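Local coordinates for Tb427.07.360- putative uncharacterized metacyclic invariant surface protein from Trypanosoma brucei (Trypanosoma brucei, PDB 5VTL) that is of unknown function but, as a metacyclic invariant surface protein, is probably displayed on the parasite surface as an extended bundle of helices, at residues A[50-55]-A[64-69]; A[39-44]-A[190-195]; A[44-49]-A[71-76]. One frame throughout, in Å; residues are numbered along the deposited sequence.

Interaction 1. Residues A[50-55]-A[64-69]; sequences RRAEDA and EAVGRA
Val66 and Ala52 make the apolar centre of this contact between two antiparallel helical turns, 50-55 and 64-69, whose axes approach to 8.7 Å at an angle of 166°. The CB of Ala52 points at the facing helix and lies 4.0 Å from Val66 CG2; further along the same helix it meets Ala69 CB at 4.3 Å, methyl against methyl. The second kind of contact is between side chain and backbone. Val66 has CG1 anti to its own nitrogen (chi1 172°), which leaves CG2 as the branch that reaches across, and this methyl rests 3.5 Å from Ala52 O and 4.0 Å from Glu53 N. Glu53 adds a looser contact of its aliphatic part, with CG 4.4 Å from Val66 CG1, while its carboxylate turns to a salt bridge with Arg70, one residue beyond 64-69. Helix 157-209 lies alongside, with Ala205 against Ala65 and Ala209 against Ala55. With buried alanines and one valine at the interface, the two segments are held to each other by van der Waals packing, and the charged link of Glu53 to Arg70 joins the same two helices beside it.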
# COMPACT_ATOMS: atom_id res chain seq x y z
N ARG A 50 -25.72 22.17 -3.14
CA ARG A 50 -27.11 22.43 -2.75
C ARG A 50 -27.22 23.69 -1.91
O ARG A 50 -28.08 24.54 -2.15
CB ARG A 50 -27.69 21.25 -1.97
CG ARG A 50 -29.15 21.46 -1.56
CD ARG A 50 -29.63 20.41 -0.59
NE ARG A 50 -28.77 20.29 0.58
CZ ARG A 50 -28.74 21.15 1.59
NH1 ARG A 50 -29.51 22.22 1.57
NH2 ARG A 50 -27.92 20.94 2.61
N ARG A 51 -26.34 23.83 -0.92
CA ARG A 51 -26.36 25.01 -0.07
C ARG A 51 -26.16 26.30 -0.84
O ARG A 51 -26.87 27.29 -0.63
CB ARG A 51 -25.30 24.86 1.00
CG ARG A 51 -25.63 23.80 2.05
CD ARG A 51 -24.45 23.57 2.94
NE ARG A 51 -24.04 24.79 3.64
CZ ARG A 51 -22.91 24.91 4.35
NH1 ARG A 51 -22.62 26.04 4.98
NH2 ARG A 51 -22.07 23.88 4.44
N ALA A 52 -25.20 26.30 -1.75
CA ALA A 52 -24.90 27.47 -2.55
C ALA A 52 -26.05 27.81 -3.47
O ALA A 52 -26.41 28.98 -3.64
CB ALA A 52 -23.62 27.24 -3.34
N GLU A 53 -26.65 26.80 -4.09
CA GLU A 53 -27.80 27.01 -4.96
C GLU A 53 -28.95 27.70 -4.20
O GLU A 53 -29.60 28.61 -4.73
CB GLU A 53 -28.31 25.69 -5.53
CG GLU A 53 -27.40 25.06 -6.57
CD GLU A 53 -27.86 23.69 -7.03
OE1 GLU A 53 -27.43 23.28 -8.12
OE2 GLU A 53 -28.67 23.05 -6.31
N ASP A 54 -29.17 27.28 -2.97
CA ASP A 54 -30.26 27.82 -2.17
C ASP A 54 -30.00 29.27 -1.79
O ASP A 54 -30.92 30.09 -1.82
CB ASP A 54 -30.48 26.98 -0.93
CG ASP A 54 -31.09 25.62 -1.25
OD1 ASP A 54 -31.41 25.36 -2.43
OD2 ASP A 54 -31.28 24.81 -0.32
N ALA A 55 -28.76 29.59 -1.44
CA ALA A 55 -28.39 30.97 -1.19
C ALA A 55 -28.58 31.80 -2.46
O ALA A 55 -29.13 32.90 -2.42
CB ALA A 55 -26.96 31.06 -0.67
N GLU A 64 -21.13 33.48 -8.34
CA GLU A 64 -19.79 32.90 -8.52
C GLU A 64 -19.54 31.75 -7.54
O GLU A 64 -18.80 30.79 -7.85
CB GLU A 64 -18.64 33.90 -8.34
CG GLU A 64 -18.86 35.26 -8.90
CD GLU A 64 -19.48 36.18 -7.89
OE1 GLU A 64 -20.72 36.24 -7.84
OE2 GLU A 64 -18.72 36.82 -7.12
N ALA A 65 -20.13 31.86 -6.36
CA ALA A 65 -19.94 30.84 -5.32
C ALA A 65 -20.55 29.51 -5.72
O ALA A 65 -19.97 28.44 -5.43
CB ALA A 65 -20.54 31.31 -4.01
N VAL A 66 -21.70 29.56 -6.37
CA VAL A 66 -22.31 28.37 -6.94
C VAL A 66 -21.33 27.75 -7.95
O VAL A 66 -21.12 26.55 -7.98
CB VAL A 66 -23.65 28.66 -7.66
CG1 VAL A 66 -24.14 27.43 -8.38
CG2 VAL A 66 -24.70 29.16 -6.69
N GLY A 67 -20.74 28.59 -8.78
CA GLY A 67 -19.77 28.11 -9.76
C GLY A 67 -18.56 27.42 -9.15
O GLY A 67 -18.12 26.37 -9.61
N ARG A 68 -18.01 28.02 -8.11
CA ARG A 68 -16.87 27.45 -7.42
C ARG A 68 -17.24 26.09 -6.78
O ARG A 68 -16.46 25.14 -6.81
CB ARG A 68 -16.39 28.42 -6.34
CG ARG A 68 -15.18 27.93 -5.57
CD ARG A 68 -14.68 28.96 -4.56
NE ARG A 68 -13.52 28.48 -3.82
CZ ARG A 68 -13.10 28.96 -2.65
NH1 ARG A 68 -13.76 29.94 -2.03
NH2 ARG A 68 -12.02 28.44 -2.08
N ALA A 69 -18.44 26.03 -6.19
CA ALA A 69 -18.94 24.78 -5.61
C ALA A 69 -19.07 23.67 -6.67
O ALA A 69 -18.69 22.52 -6.45
CB ALA A 69 -20.27 25.01 -4.94

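Interaction 2. Residues A[39-44]-A[190-195]; sequences SKAREG and AARAAE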
# COMPACT_ATOMS: atom_id res chain seq x y z
N SER A 39 -15.50 9.09 -1.31
CA SER A 39 -16.92 9.18 -1.59
C SER A 39 -17.60 10.12 -0.60
O SER A 39 -18.50 10.89 -0.98
CB SER A 39 -17.57 7.78 -1.56
OG SER A 39 -17.01 6.95 -2.55
N LYS A 40 -17.18 10.08 0.65
CA LYS A 40 -17.76 10.93 1.67
C LYS A 40 -17.46 12.40 1.30
O LYS A 40 -18.30 13.30 1.48
CB LYS A 40 -17.21 10.59 3.04
CG LYS A 40 -17.82 11.43 4.17
CD LYS A 40 -17.29 11.04 5.56
CE LYS A 40 -17.71 9.65 6.02
NZ LYS A 40 -19.18 9.51 6.25
N ALA A 41 -16.26 12.64 0.78
CA ALA A 41 -15.87 14.00 0.38
C ALA A 41 -16.72 14.49 -0.79
O ALA A 41 -17.14 15.64 -0.83
CB ALA A 41 -14.38 14.05 0.03
N ARG A 42 -16.98 13.62 -1.74
CA ARG A 42 -17.80 13.99 -2.87
C ARG A 42 -19.22 14.28 -2.40
O ARG A 42 -19.87 15.24 -2.86
CB ARG A 42 -17.75 12.87 -3.91
CG ARG A 42 -18.64 13.09 -5.15
CD ARG A 42 -20.02 12.46 -5.01
NE ARG A 42 -19.92 11.02 -4.83
CZ ARG A 42 -20.87 10.24 -4.34
NH1 ARG A 42 -22.03 10.74 -3.95
NH2 ARG A 42 -20.62 8.95 -4.21
N GLU A 43 -19.73 13.47 -1.49
CA GLU A 43 -21.06 13.74 -0.92
C GLU A 43 -21.10 15.14 -0.28
O GLU A 43 -22.07 15.88 -0.44
CB GLU A 43 -21.41 12.67 0.12
CG GLU A 43 -21.85 11.36 -0.50
CD GLU A 43 -21.81 10.20 0.50
OE1 GLU A 43 -21.52 10.45 1.68
OE2 GLU A 43 -22.03 9.05 0.08
N GLY A 44 -20.04 15.52 0.41
CA GLY A 44 -19.94 16.83 1.02
C GLY A 44 -19.93 17.94 -0.02
O GLY A 44 -20.44 19.03 0.22
N ALA A 190 -7.05 14.54 -2.59
CA ALA A 190 -7.60 15.41 -3.62
C ALA A 190 -9.09 15.62 -3.46
O ALA A 190 -9.58 16.74 -3.60
CB ALA A 190 -7.30 14.83 -5.02
N ALA A 191 -9.84 14.56 -3.15
CA ALA A 191 -11.28 14.65 -2.94
C ALA A 191 -11.58 15.57 -1.76
O ALA A 191 -12.49 16.40 -1.81
CB ALA A 191 -11.89 13.27 -2.71
N ARG A 192 -10.82 15.41 -0.68
CA ARG A 192 -11.05 16.20 0.52
C ARG A 192 -10.64 17.65 0.26
O ARG A 192 -11.24 18.58 0.80
CB ARG A 192 -10.29 15.60 1.71
CG ARG A 192 -10.88 14.31 2.27
CD ARG A 192 -12.16 14.63 3.00
NE ARG A 192 -12.79 13.48 3.67
CZ ARG A 192 -14.02 13.51 4.16
NH1 ARG A 192 -14.77 14.62 4.07
NH2 ARG A 192 -14.52 12.44 4.76
N ALA A 193 -9.63 17.88 -0.58
CA ALA A 193 -9.24 19.25 -0.92
C ALA A 193 -10.33 19.95 -1.72
O ALA A 193 -10.61 21.14 -1.50
CB ALA A 193 -7.92 19.29 -1.68
N ALA A 194 -10.97 19.21 -2.63
CA ALA A 194 -12.13 19.73 -3.33
C ALA A 194 -13.28 20.06 -2.39
O ALA A 194 -13.94 21.07 -2.53
CB ALA A 194 -12.61 18.74 -4.40
N GLU A 195 -13.55 19.17 -1.44
CA GLU A 195 -14.64 19.41 -0.51
C GLU A 195 -14.36 20.65 0.36
O GLU A 195 -15.28 21.40 0.69
CB GLU A 195 -14.87 18.19 0.37
CG GLU A 195 -15.93 18.44 1.44
CD GLU A 195 -15.96 17.36 2.50
OE1 GLU A 195 -14.88 16.80 2.80
OE2 GLU A 195 -17.06 17.10 3.06
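Ala41 packs against Ala191 and Glu195 where the parallel turns 39-44 and 190-195 meet, their axes 8.3 Å apart and crossing at 17°. Its CB sits 3.5 Å from Ala191 O and 3.8 Å from Ala191 CB, at the buried side of the contact. Glu195 borders the same spot: with CG anti to the backbone nitrogen (chi1 176°), its chain runs out across the facing helix, CB 3.6 Å from Ala41 O and OE2 resting against Gly44 CA (3.5 Å), where no side chain intervenes. Arg192 belongs to this close packing too. A bend at chi2 (-72°) brings the guanidinium back over Ala41, whose N lies above the centre of one face. NH1 forms a salt bridge with Glu195 OE1 (2.5 Å) of its own helix, close to the guanidinium plane though the N-H is bent from the line, and NH2 pairs with Asp37.

The solvent side is left to Lys40, which passes with CD 3.2 Å from Arg192 NH2 before its amino end leads away. The two carboxylates probably temper the like charges here. Helix 63-102 completes the buried side, with Ala79 against Ala191 and Ala76 against Ala194, so three long helices meet around this layer.

Interaction 3. Residues A[44-49]-A[71-76]; sequences GCQDAV and AALKEA
The long antiparallel hairpin formed by helices 4-58 and 63-102, part of the extended helical bundle of this surface protein, is packed here through the turns 44-49 and 71-76. Their axes come within 8.9 Å and run at 165° to each other. Leu73 makes the largest single contribution. Its CB points toward the opposite helix, and with CG anti to the backbone nitrogen (chi1 172°) the isobutyl group extends across the interface. CD1 meets Cys45 CB at 3.7 Å and Gln46 CG at 3.6 Å, while CD2 lies between Val49 CG2 and Gln46 CG, 4.1 Å from each. Leu73 thus fits among Cys45, Gln46 and Val49, lying at about a right angle to the valine side chain and slanting past the glutamine. Gln46 touches Leu73 through its CG methylene; its amide oxygen accepts a hydrogen bond from Arg42, one turn earlier on the same helix.

Cys45 covers the more buried flank. Its sulfur lies anti to the carbonyl carbon (chi1 -70°), a setting that directs SG past Leu73 to Ala76 CB, 3.6 Å away, with Ala72 O somewhat farther at 4.1 Å. This cysteine is not one of the residues in the two disulfides of the chain, and its sulfur acts here as an apolar packing atom. Helix 157-209 lies against the same flank: Ala198 touches Cys45, Ala48 and Ala72, and Ala194 touches Ala76. The interface therefore grades from small buried side chains beside helix 157-209 to the leucine and the glutamine methylene toward the outside. Its cohesion comes from apolar packing between the two helices, while the amide oxygen of Gln46 is bonded to Arg42 of its own helix.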
# COMPACT_ATOMS: atom_id res chain seq x y z
N GLY A 44 -20.04 15.52 0.41
CA GLY A 44 -19.94 16.83 1.02
C GLY A 44 -19.93 17.94 -0.02
O GLY A 44 -20.44 19.03 0.22
N CYS A 45 -19.34 17.67 -1.18
CA CYS A 45 -19.39 18.64 -2.28
C CYS A 45 -20.79 18.77 -2.82
O CYS A 45 -21.21 19.85 -3.16
CB CYS A 45 -18.46 18.23 -3.43
SG CYS A 45 -16.73 18.39 -3.02
N GLN A 46 -21.51 17.66 -2.93
CA GLN A 46 -22.89 17.72 -3.37
C GLN A 46 -23.75 18.57 -2.44
O GLN A 46 -24.61 19.33 -2.90
CB GLN A 46 -23.45 16.29 -3.47
CG GLN A 46 -22.89 15.55 -4.69
CD GLN A 46 -23.32 14.11 -4.72
OE1 GLN A 46 -23.22 13.41 -3.72
NE2 GLN A 46 -23.79 13.64 -5.87
N ASP A 47 -23.48 18.46 -1.14
CA ASP A 47 -24.21 19.22 -0.11
C ASP A 47 -23.89 20.71 -0.25
O ASP A 47 -24.77 21.57 -0.11
CB ASP A 47 -23.80 18.75 1.28
CG ASP A 47 -24.67 19.35 2.39
OD1 ASP A 47 -25.90 19.17 2.36
OD2 ASP A 47 -24.12 20.00 3.30
N ALA A 48 -22.63 21.00 -0.55
CA ALA A 48 -22.15 22.36 -0.64
C ALA A 48 -22.82 23.01 -1.85
O ALA A 48 -23.27 24.15 -1.77
CB ALA A 48 -20.62 22.37 -0.76
N VAL A 49 -22.91 22.26 -2.95
CA VAL A 49 -23.57 22.77 -4.15
C VAL A 49 -25.04 23.08 -3.82
O VAL A 49 -25.55 24.14 -4.17
CB VAL A 49 -23.46 21.79 -5.37
CG1 VAL A 49 -24.41 22.15 -6.48
CG2 VAL A 49 -22.02 21.76 -5.93
N ALA A 71 -17.52 23.43 -9.55
CA ALA A 71 -16.21 23.07 -10.07
C ALA A 71 -15.50 22.13 -9.10
O ALA A 71 -14.85 21.18 -9.51
CB ALA A 71 -15.37 24.33 -10.30
N ALA A 72 -15.65 22.43 -7.81
CA ALA A 72 -15.09 21.61 -6.74
C ALA A 72 -15.74 20.23 -6.76
O ALA A 72 -15.03 19.24 -6.65
CB ALA A 72 -15.30 22.27 -5.41
N LEU A 73 -17.06 20.17 -6.93
CA LEU A 73 -17.76 18.86 -7.03
C LEU A 73 -17.21 18.05 -8.20
O LEU A 73 -16.94 16.85 -8.07
CB LEU A 73 -19.28 19.03 -7.20
CG LEU A 73 -20.10 17.76 -7.50
CD1 LEU A 73 -19.95 16.68 -6.45
CD2 LEU A 73 -21.56 18.10 -7.61
N LYS A 74 -17.04 18.70 -9.34
CA LYS A 74 -16.48 18.02 -10.49
C LYS A 74 -15.10 17.45 -10.14
O LYS A 74 -14.79 16.30 -10.48
CB LYS A 74 -16.43 18.95 -11.71
CG LYS A 74 -15.91 18.27 -12.98
CD LYS A 74 -16.00 19.17 -14.23
CE LYS A 74 -14.95 20.24 -14.15
NZ LYS A 74 -13.53 19.73 -14.10
N GLU A 75 -14.27 18.22 -9.43
CA GLU A 75 -12.96 17.72 -9.03
C GLU A 75 -13.03 16.54 -8.06
O GLU A 75 -12.23 15.61 -8.14
CB GLU A 75 -12.14 18.84 -8.39
CG GLU A 75 -11.35 19.62 -9.40
CD GLU A 75 -10.52 20.71 -8.79
OE1 GLU A 75 -9.51 21.10 -9.40
OE2 GLU A 75 -10.89 21.18 -7.71
N ALA A 76 -13.94 16.62 -7.10
CA ALA A 76 -14.14 15.54 -6.14
C ALA A 76 -14.66 14.27 -6.83
O ALA A 76 -14.28 13.15 -6.49
CB ALA A 76 -15.10 15.99 -5.07

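The three contacts follow one another along helix 4-58 and lie toward one end of the molecule. Interactions 2 and 3 share Gly44 and have centres about 7 Å apart; Ala194 CB lies 3.3 Å from Ala72 O and Glu195 CA 3.4 Å from Cys45 SG, joining all three long helices in one layer. Interaction 1 continues the antiparallel pairing of interaction 3 toward the hairpin turn, their centres about 10 Å apart, with Val49 CG2 3.5 Å from Ala69 O. Interactions 1 and 2 do not touch, their nearest atoms being about 6 Å apart. Both hairpin contacts fall within the span of chain bracketed by interaction 2.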